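Local structure of Non-ribosomal peptide synthetase (Streptomyces halstedii, 3WV4) at residues L365-T370 / G394-A399; S223-V228 / I348-P353; R338-T343 / D361-P366. The protein is a non-ribosomal peptide synthetase domain of the AMP-binding enzyme family, within the ANL superfamily. All blocks are in the same frame, centred on the assembly; numbering follows the deposited sequence.

Contact 1 (L365-T370 / G394-A399)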
loop_
_atom_site.group_PDB
_atom_site.type_symbol
_atom_site.label_atom_id
_atom_site.label_comp_id
_atom_site.label_asym_id
_atom_site.label_seq_id
_atom_site.Cartn_x
_atom_site.Cartn_y
_atom_site.Cartn_z
ATOM N N LEU A 365 9.791 16.648 2.970
ATOM C CA LEU A 365 10.114 17.163 1.631
ATOM C C LEU A 365 9.317 16.363 0.649
ATOM O O LEU A 365 8.976 15.251 0.942
ATOM C CB LEU A 365 11.589 16.964 1.373
ATOM C CG LEU A 365 12.514 17.811 2.221
ATOM C CD1 LEU A 365 13.932 17.279 2.176
ATOM C CD2 LEU A 365 12.469 19.246 1.713
ATOM N N PRO A 366 9.022 16.926 -0.536
ATOM C CA PRO A 366 8.382 16.169 -1.599
ATOM C C PRO A 366 9.083 14.865 -1.853
ATOM O O PRO A 366 10.265 14.743 -1.585
ATOM C CB PRO A 366 8.597 17.016 -2.833
ATOM C CG PRO A 366 9.043 18.355 -2.376
ATOM C CD PRO A 366 9.605 18.199 -1.004
ATOM N N LEU A 367 8.350 13.896 -2.363
ATOM C CA LEU A 367 8.937 12.630 -2.741
ATOM C C LEU A 367 9.920 12.923 -3.854
ATOM O O LEU A 367 9.705 13.833 -4.683
ATOM C CB LEU A 367 7.898 11.696 -3.277
ATOM C CG LEU A 367 6.833 11.037 -2.388
ATOM C CD1 LEU A 367 6.352 9.763 -3.072
ATOM C CD2 LEU A 367 7.317 10.704 -0.999
ATOM N N PRO A 368 11.046 12.207 -3.860
ATOM C CA PRO A 368 11.990 12.473 -4.948
ATOM C C PRO A 368 11.303 12.306 -6.309
ATOM O O PRO A 368 10.613 11.302 -6.515
ATOM C CB PRO A 368 13.055 11.386 -4.755
ATOM C CG PRO A 368 12.986 11.027 -3.330
ATOM C CD PRO A 368 11.623 11.375 -2.800
ATOM N N GLY A 369 11.559 13.246 -7.233
ATOM C CA GLY A 369 10.993 13.193 -8.554
ATOM C C GLY A 369 9.617 13.802 -8.666
ATOM O O GLY A 369 8.973 13.603 -9.684
ATOM N N THR A 370 9.127 14.492 -7.629
ATOM C CA THR A 370 7.755 15.015 -7.657
ATOM C C THR A 370 7.866 16.476 -7.305
ATOM O O THR A 370 8.925 16.891 -6.914
ATOM C CB THR A 370 6.843 14.283 -6.640
ATOM O OG1 THR A 370 7.202 14.653 -5.316
ATOM C CG2 THR A 370 7.042 12.793 -6.752
ATOM N N GLY A 394 3.529 14.998 -10.619
ATOM C CA GLY A 394 4.577 14.036 -10.812
ATOM C C GLY A 394 4.105 12.655 -11.160
ATOM O O GLY A 394 2.901 12.416 -11.324
ATOM N N PRO A 395 5.051 11.736 -11.287
ATOM C CA PRO A 395 4.771 10.424 -11.842
ATOM C C PRO A 395 4.088 9.479 -10.873
ATOM O O PRO A 395 3.964 8.313 -11.156
ATOM C CB PRO A 395 6.165 9.878 -12.227
ATOM C CG PRO A 395 7.086 11.062 -12.176
ATOM C CD PRO A 395 6.496 11.974 -11.136
ATOM N N HIS A 396 3.669 9.995 -9.732
ATOM C CA HIS A 396 2.921 9.257 -8.697
ATOM C C HIS A 396 1.453 9.677 -8.704
ATOM O O HIS A 396 0.628 9.015 -8.073
ATOM C CB HIS A 396 3.506 9.510 -7.315
ATOM C CG HIS A 396 3.535 10.948 -6.902
ATOM N ND1 HIS A 396 3.621 12.014 -7.790
ATOM C CD2 HIS A 396 3.572 11.499 -5.670
ATOM C CE1 HIS A 396 3.663 13.146 -7.118
ATOM N NE2 HIS A 396 3.642 12.864 -5.829
ATOM N N VAL A 397 1.151 10.823 -9.347
ATOM C CA VAL A 397 -0.225 11.300 -9.401
ATOM C C VAL A 397 -1.014 10.257 -10.154
ATOM O O VAL A 397 -0.694 9.984 -11.296
ATOM C CB VAL A 397 -0.350 12.611 -10.145
ATOM C CG1 VAL A 397 -1.862 12.900 -10.352
ATOM C CG2 VAL A 397 0.342 13.726 -9.359
ATOM N N MET A 398 -2.023 9.679 -9.514
ATOM C CA MET A 398 -2.732 8.523 -10.046
ATOM C C MET A 398 -3.690 8.975 -11.134
ATOM O O MET A 398 -3.760 10.152 -11.427
ATOM C CB MET A 398 -3.487 7.790 -8.902
ATOM C CG MET A 398 -2.543 7.162 -7.868
ATOM S SD MET A 398 -1.558 5.796 -8.558
ATOM C CE MET A 398 -0.296 5.801 -7.249
ATOM N N ALA A 399 -4.401 8.041 -11.735
ATOM C CA ALA A 399 -5.176 8.306 -12.922
ATOM C C ALA A 399 -6.562 8.950 -12.706
ATOM O O ALA A 399 -7.256 9.042 -13.664
ATOM C CB ALA A 399 -5.372 7.018 -13.692
HETATM O O HOH W 1 4.912 14.899 -3.856
#
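Thr370 lays its methyl group over one face of the His396 ring. CG2 of Thr370 lies 3.5 Å from the centroid of that ring and 15° off the ring normal, a CH-pi contact. CB of Thr370 comes in beside it, 3.4 Å from CE1 of His396. The two side chains cross at about a right angle. A chi1 of 71° sets OG1 of Thr370 between its own backbone N and carbonyl carbon, while CG2 is left pointing at the ring. That hydroxyl donates to the backbone O of Leu367, with OG1 and O 2.7 Å apart. This closes a type II turn over Leu367-Thr370 alongside a weak backbone bond. OG1 also accepts from a water 2.7 Å away. The same water is hydrogen-bonded to NE2 of His396 at 3.1 Å, so it bridges the two side chains. CD1 of Leu367 reaches CD2 of His396 obliquely at 4.2 Å. At the outer side, CD of Pro395 rests 3.3 Å from the carbonyl O of Gly369.

The contact joins the turn after strand 362-366 to a type I turn after strand 388-393. Helix 215-229 lies against both turns. Its Ser224 binds Pro368 O, its Phe220 touches Pro395, and its Gln217 binds Val397 O.

Contact 2 (S223-V228 / I348-P353)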
loop_
_atom_site.group_PDB
_atom_site.type_symbol
_atom_site.label_atom_id
_atom_site.label_comp_id
_atom_site.label_asym_id
_atom_site.label_seq_id
_atom_site.Cartn_x
_atom_site.Cartn_y
_atom_site.Cartn_z
ATOM N N SER A 223 9.267 3.156 -5.542
ATOM C CA SER A 223 10.722 3.477 -5.705
ATOM C C SER A 223 11.037 4.819 -5.080
ATOM O O SER A 223 12.085 5.020 -4.488
ATOM C CB SER A 223 11.116 3.475 -7.199
ATOM O OG SER A 223 10.540 4.614 -7.879
ATOM N N SER A 224 10.110 5.744 -5.150
ATOM C CA SER A 224 10.396 7.092 -4.591
ATOM C C SER A 224 10.355 7.139 -3.075
ATOM O O SER A 224 11.195 7.761 -2.400
ATOM C CB SER A 224 9.417 8.113 -5.186
ATOM O OG SER A 224 9.629 9.393 -4.665
ATOM N N ILE A 225 9.342 6.522 -2.505
ATOM C CA ILE A 225 9.274 6.397 -1.051
ATOM C C ILE A 225 10.552 5.710 -0.526
ATOM O O ILE A 225 11.196 6.108 0.471
ATOM C CB ILE A 225 8.009 5.559 -0.664
ATOM C CG1 ILE A 225 6.733 6.360 -0.868
ATOM C CG2 ILE A 225 8.125 5.142 0.764
ATOM C CD1 ILE A 225 5.470 5.519 -0.985
ATOM N N ASN A 226 10.928 4.651 -1.213
ATOM C CA ASN A 226 12.061 3.856 -0.772
ATOM C C ASN A 226 13.379 4.576 -0.946
ATOM O O ASN A 226 14.266 4.408 -0.109
ATOM C CB ASN A 226 12.194 2.504 -1.437
ATOM C CG ASN A 226 13.098 1.613 -0.614
ATOM O OD1 ASN A 226 13.085 1.656 0.612
ATOM N ND2 ASN A 226 13.973 0.954 -1.252
ATOM N N ALA A 227 13.477 5.465 -1.934
ATOM C CA ALA A 227 14.717 6.301 -2.067
ATOM C C ALA A 227 14.889 7.150 -0.815
ATOM O O ALA A 227 15.994 7.509 -0.449
ATOM C CB ALA A 227 14.612 7.201 -3.277
ATOM N N VAL A 228 13.792 7.538 -0.167
ATOM C CA VAL A 228 13.903 8.320 1.088
ATOM C C VAL A 228 14.077 7.410 2.335
ATOM O O VAL A 228 14.891 7.669 3.176
ATOM C CB VAL A 228 12.719 9.292 1.342
ATOM C CG1 VAL A 228 13.062 10.241 2.466
ATOM C CG2 VAL A 228 12.365 10.103 0.145
ATOM N N ILE A 348 2.891 12.236 -0.443
ATOM C CA ILE A 348 3.254 13.584 -0.864
ATOM C C ILE A 348 4.614 14.010 -0.383
ATOM O O ILE A 348 5.402 14.585 -1.173
ATOM C CB ILE A 348 2.215 14.604 -0.369
ATOM C CG1 ILE A 348 0.968 14.286 -1.182
ATOM C CG2 ILE A 348 2.700 16.031 -0.600
ATOM C CD1 ILE A 348 -0.350 14.920 -0.817
ATOM N N SER A 349 4.863 13.814 0.900
ATOM C CA SER A 349 6.086 14.282 1.498
ATOM C C SER A 349 6.540 13.290 2.522
ATOM O O SER A 349 5.707 12.545 3.130
ATOM C CB SER A 349 5.905 15.632 2.185
ATOM O OG SER A 349 5.056 15.491 3.355
ATOM N N ILE A 350 7.857 13.245 2.691
ATOM C CA ILE A 350 8.508 12.456 3.730
ATOM C C ILE A 350 9.641 13.268 4.341
ATOM O O ILE A 350 10.339 13.935 3.641
ATOM C CB ILE A 350 9.102 11.124 3.166
ATOM C CG1 ILE A 350 8.014 10.266 2.591
ATOM C CG2 ILE A 350 9.872 10.393 4.262
ATOM C CD1 ILE A 350 8.556 8.946 2.004
ATOM N N MET A 351 9.730 13.269 5.663
ATOM C CA MET A 351 10.815 13.875 6.348
ATOM C C MET A 351 11.936 12.882 6.319
ATOM O O MET A 351 11.812 11.757 6.806
ATOM C CB MET A 351 10.505 14.147 7.800
ATOM C CG MET A 351 11.571 14.990 8.484
ATOM S SD MET A 351 11.810 16.642 7.678
ATOM C CE MET A 351 10.776 17.697 8.600
ATOM N N PRO A 352 13.076 13.307 5.795
ATOM C CA PRO A 352 14.160 12.336 5.761
ATOM C C PRO A 352 14.569 11.858 7.158
ATOM O O PRO A 352 14.716 12.693 8.038
ATOM C CB PRO A 352 15.308 13.126 5.109
ATOM C CG PRO A 352 14.644 14.090 4.207
ATOM C CD PRO A 352 13.329 14.467 4.906
ATOM N N PRO A 353 14.836 10.536 7.325
ATOM C CA PRO A 353 15.178 9.943 8.621
ATOM C C PRO A 353 16.248 10.667 9.365
ATOM O O PRO A 353 16.111 10.880 10.601
ATOM C CB PRO A 353 15.621 8.533 8.250
ATOM C CG PRO A 353 14.721 8.190 7.166
ATOM C CD PRO A 353 14.526 9.485 6.347
#
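Ile350 meets both Ile225 and Val228 where strand 349-350 passes helix 215-229. The segment 348-353 enters with a classic beta bulge, in which Ile348 and Ser349 both face Tyr340 of strand 335-340.

At Ile350 the side chain turns to the helix, and its two branches find different partners. CG2 lies 3.7 Å from CG1 of Val228, and here the two side chains slide past each other in opposite directions. The longer branch is fully extended at its second torsion, with chi2 179°. It carries CD1 to within 4.0 Å of CG2 of Ile225, where the side chains cross at about a right angle. Ile350 also pairs by backbone with Leu365, so its strand is held in the sheet while its side chain packs on the helix.

Met351 starts off away from the helix. At Pro352 the backbone returns to Val228, with CA of Pro352 4.1 Å from CG1 of Val228.

Pro353 ends the walk. Its ring atom CD is 4.2 Å from the same CG1 of Val228 and 3.7 Å from the backbone O of Val228. Val228 can serve all three residues because CG1 lies opposite its own backbone N (chi1 -168°) and extends toward the strand. On its other branch Val228 touches Pro368.

No hydrogen bond or salt bridge crosses between the segments. The helix meets the strand and the prolines after it almost entirely through aliphatic carbon, apart from the Val228 carbonyl O beside Pro353 CD. The fit therefore rests on the shapes of branched side chains and proline rings, and the attraction is mainly van der Waals and hydrophobic.

Contact 3 (R338-T343 / D361-P366)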
loop_
_atom_site.group_PDB
_atom_site.type_symbol
_atom_site.label_atom_id
_atom_site.label_comp_id
_atom_site.label_asym_id
_atom_site.label_seq_id
_atom_site.Cartn_x
_atom_site.Cartn_y
_atom_site.Cartn_z
ATOM N N ARG A 338 8.272 11.107 9.861
ATOM C CA ARG A 338 7.000 11.680 9.534
ATOM C C ARG A 338 6.770 11.672 8.059
ATOM O O ARG A 338 7.700 11.874 7.268
ATOM C CB ARG A 338 6.865 13.097 10.105
ATOM C CG ARG A 338 6.801 13.191 11.660
ATOM C CD ARG A 338 8.054 13.881 12.264
ATOM N NE ARG A 338 8.238 15.241 11.816
ATOM C CZ ARG A 338 9.363 15.959 11.827
ATOM N NH1 ARG A 338 10.543 15.486 12.185
ATOM N NH2 ARG A 338 9.284 17.226 11.446
ATOM N N MET A 339 5.514 11.480 7.668
ATOM C CA MET A 339 5.121 11.414 6.265
ATOM C C MET A 339 3.744 12.033 6.108
ATOM O O MET A 339 2.987 12.061 7.043
ATOM C CB MET A 339 5.061 9.949 5.801
ATOM C CG MET A 339 6.323 9.180 6.200
ATOM S SD MET A 339 6.526 7.631 5.378
ATOM C CE MET A 339 5.149 6.781 6.099
ATOM N N TYR A 340 3.435 12.503 4.914
ATOM C CA TYR A 340 2.099 13.004 4.615
ATOM C C TYR A 340 1.759 12.584 3.225
ATOM O O TYR A 340 2.632 12.539 2.332
ATOM C CB TYR A 340 2.063 14.531 4.771
ATOM C CG TYR A 340 1.016 15.204 3.955
ATOM C CD1 TYR A 340 -0.376 15.059 4.286
ATOM C CD2 TYR A 340 1.355 16.040 2.891
ATOM C CE1 TYR A 340 -1.342 15.721 3.543
ATOM C CE2 TYR A 340 0.381 16.676 2.129
ATOM C CZ TYR A 340 -0.969 16.535 2.477
ATOM O OH TYR A 340 -1.941 17.158 1.697
ATOM N N GLY A 341 0.518 12.214 3.023
ATOM C CA GLY A 341 0.066 11.834 1.715
ATOM C C GLY A 341 -1.433 11.729 1.604
ATOM O O GLY A 341 -2.134 11.871 2.597
ATOM N N GLN A 342 -1.906 11.438 0.393
ATOM C CA GLN A 342 -3.305 11.101 0.109
ATOM C C GLN A 342 -3.257 9.927 -0.812
ATOM O O GLN A 342 -2.314 9.809 -1.591
ATOM C CB GLN A 342 -4.016 12.221 -0.695
ATOM C CG GLN A 342 -4.434 13.439 0.112
ATOM C CD GLN A 342 -5.186 14.487 -0.719
ATOM O OE1 GLN A 342 -5.239 14.449 -1.954
ATOM N NE2 GLN A 342 -5.815 15.382 -0.036
ATOM N N THR A 343 -4.355 9.182 -0.850
ATOM C CA THR A 343 -4.521 8.084 -1.775
ATOM C C THR A 343 -4.407 8.472 -3.248
ATOM O O THR A 343 -3.782 7.745 -4.049
ATOM C CB THR A 343 -5.868 7.400 -1.508
ATOM O OG1 THR A 343 -5.925 6.983 -0.147
ATOM C CG2 THR A 343 -5.976 6.184 -2.361
ATOM N N ASP A 361 7.347 21.010 13.039
ATOM C CA ASP A 361 6.013 21.218 12.415
ATOM C C ASP A 361 5.854 20.776 10.985
ATOM O O ASP A 361 4.758 20.968 10.391
ATOM C CB ASP A 361 5.649 22.713 12.466
ATOM C CG ASP A 361 5.326 23.169 13.858
ATOM O OD1 ASP A 361 4.809 22.334 14.652
ATOM O OD2 ASP A 361 5.581 24.361 14.151
ATOM N N SER A 362 6.963 20.315 10.388
ATOM C CA SER A 362 6.959 19.942 8.994
ATOM C C SER A 362 6.540 18.496 8.842
ATOM O O SER A 362 6.809 17.667 9.695
ATOM C CB SER A 362 8.388 20.184 8.358
ATOM O OG SER A 362 8.417 19.729 7.017
ATOM N N VAL A 363 5.951 18.195 7.697
ATOM C CA VAL A 363 5.717 16.832 7.240
ATOM C C VAL A 363 6.708 16.414 6.113
ATOM O O VAL A 363 6.435 15.521 5.290
ATOM C CB VAL A 363 4.266 16.634 6.740
ATOM C CG1 VAL A 363 3.310 16.661 7.921
ATOM C CG2 VAL A 363 3.877 17.650 5.673
ATOM N N GLY A 364 7.815 17.116 6.043
ATOM C CA GLY A 364 8.938 16.695 5.186
ATOM C C GLY A 364 9.012 17.311 3.824
ATOM O O GLY A 364 8.388 18.371 3.527
ATOM N N LEU A 365 9.791 16.648 2.970
ATOM C CA LEU A 365 10.114 17.163 1.631
ATOM C C LEU A 365 9.317 16.363 0.649
ATOM O O LEU A 365 8.976 15.251 0.942
ATOM C CB LEU A 365 11.589 16.964 1.373
ATOM C CG LEU A 365 12.514 17.811 2.221
ATOM C CD1 LEU A 365 13.932 17.279 2.176
ATOM C CD2 LEU A 365 12.469 19.246 1.713
ATOM N N PRO A 366 9.022 16.926 -0.536
ATOM C CA PRO A 366 8.382 16.169 -1.599
ATOM C C PRO A 366 9.083 14.865 -1.853
ATOM O O PRO A 366 10.265 14.743 -1.585
ATOM C CB PRO A 366 8.597 17.016 -2.833
ATOM C CG PRO A 366 9.043 18.355 -2.376
ATOM C CD PRO A 366 9.605 18.199 -1.004
#
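Strands 335-340 and 362-366 of one mixed sheet, both antiparallel partners of strand 349-350, approach each other here through Arg338 and Tyr340 on one and Ser362 and Val363 on the other. The short strand segments 338-340 and 362-366 run at 71° to each other, and no backbone hydrogen bond joins them. Arg338 bends at its second and third torsions and brings the edge of its guanidinium to the backbone O of Ser362. NH2 of Arg338 donates to that O over 3.1 Å, with an N-H...O angle of 148°. The donor is tilted from the carbonyl plane. NE of Arg338 lies 3.5 Å from the same O.

At Ser362 the chain forms an ST turn: OG of Ser362 accepts from the backbone N of Gly364 at 2.9 Å. The same hydroxyl is bonded to Leu437 O, which ties the turn to strand 437-439.

Val363 packs on the base of Tyr340, with CB of Val363 3.6 Å from CB of Tyr340. CG2 of Val363 lies 3.7 Å from that same CB and approaches the ring obliquely at 4.1 Å from CD2 of Tyr340. With chi1 at 154°, the Tyr340 ring leads away from Val363. Its OH bonds to Asp427 OD2, and the ring stacks edge-to-face with Phe439.

In the fold
All three contacts are partly buried and lie on the same side of the chain's centre. Contacts 1 and 3 share Leu365 and Pro366 of strand 362-366, at opposite ends of their segments. Strand 349-350 of contact 2 runs between the two strands of contact 3, and the segments of those contacts alternate along the chain. Contact 1 opens only after contact 2 has closed, yet helix 215-229 forms one side of contact 2 and lies against contact 1. Contact 2 is almost entirely apolar and has no hydrogen bond between its segments. Contact 1 joins turns, with a methyl over a ring and a water bridge. Contact 3, within the sheet, adds a charged side chain bonded to a backbone carbonyl.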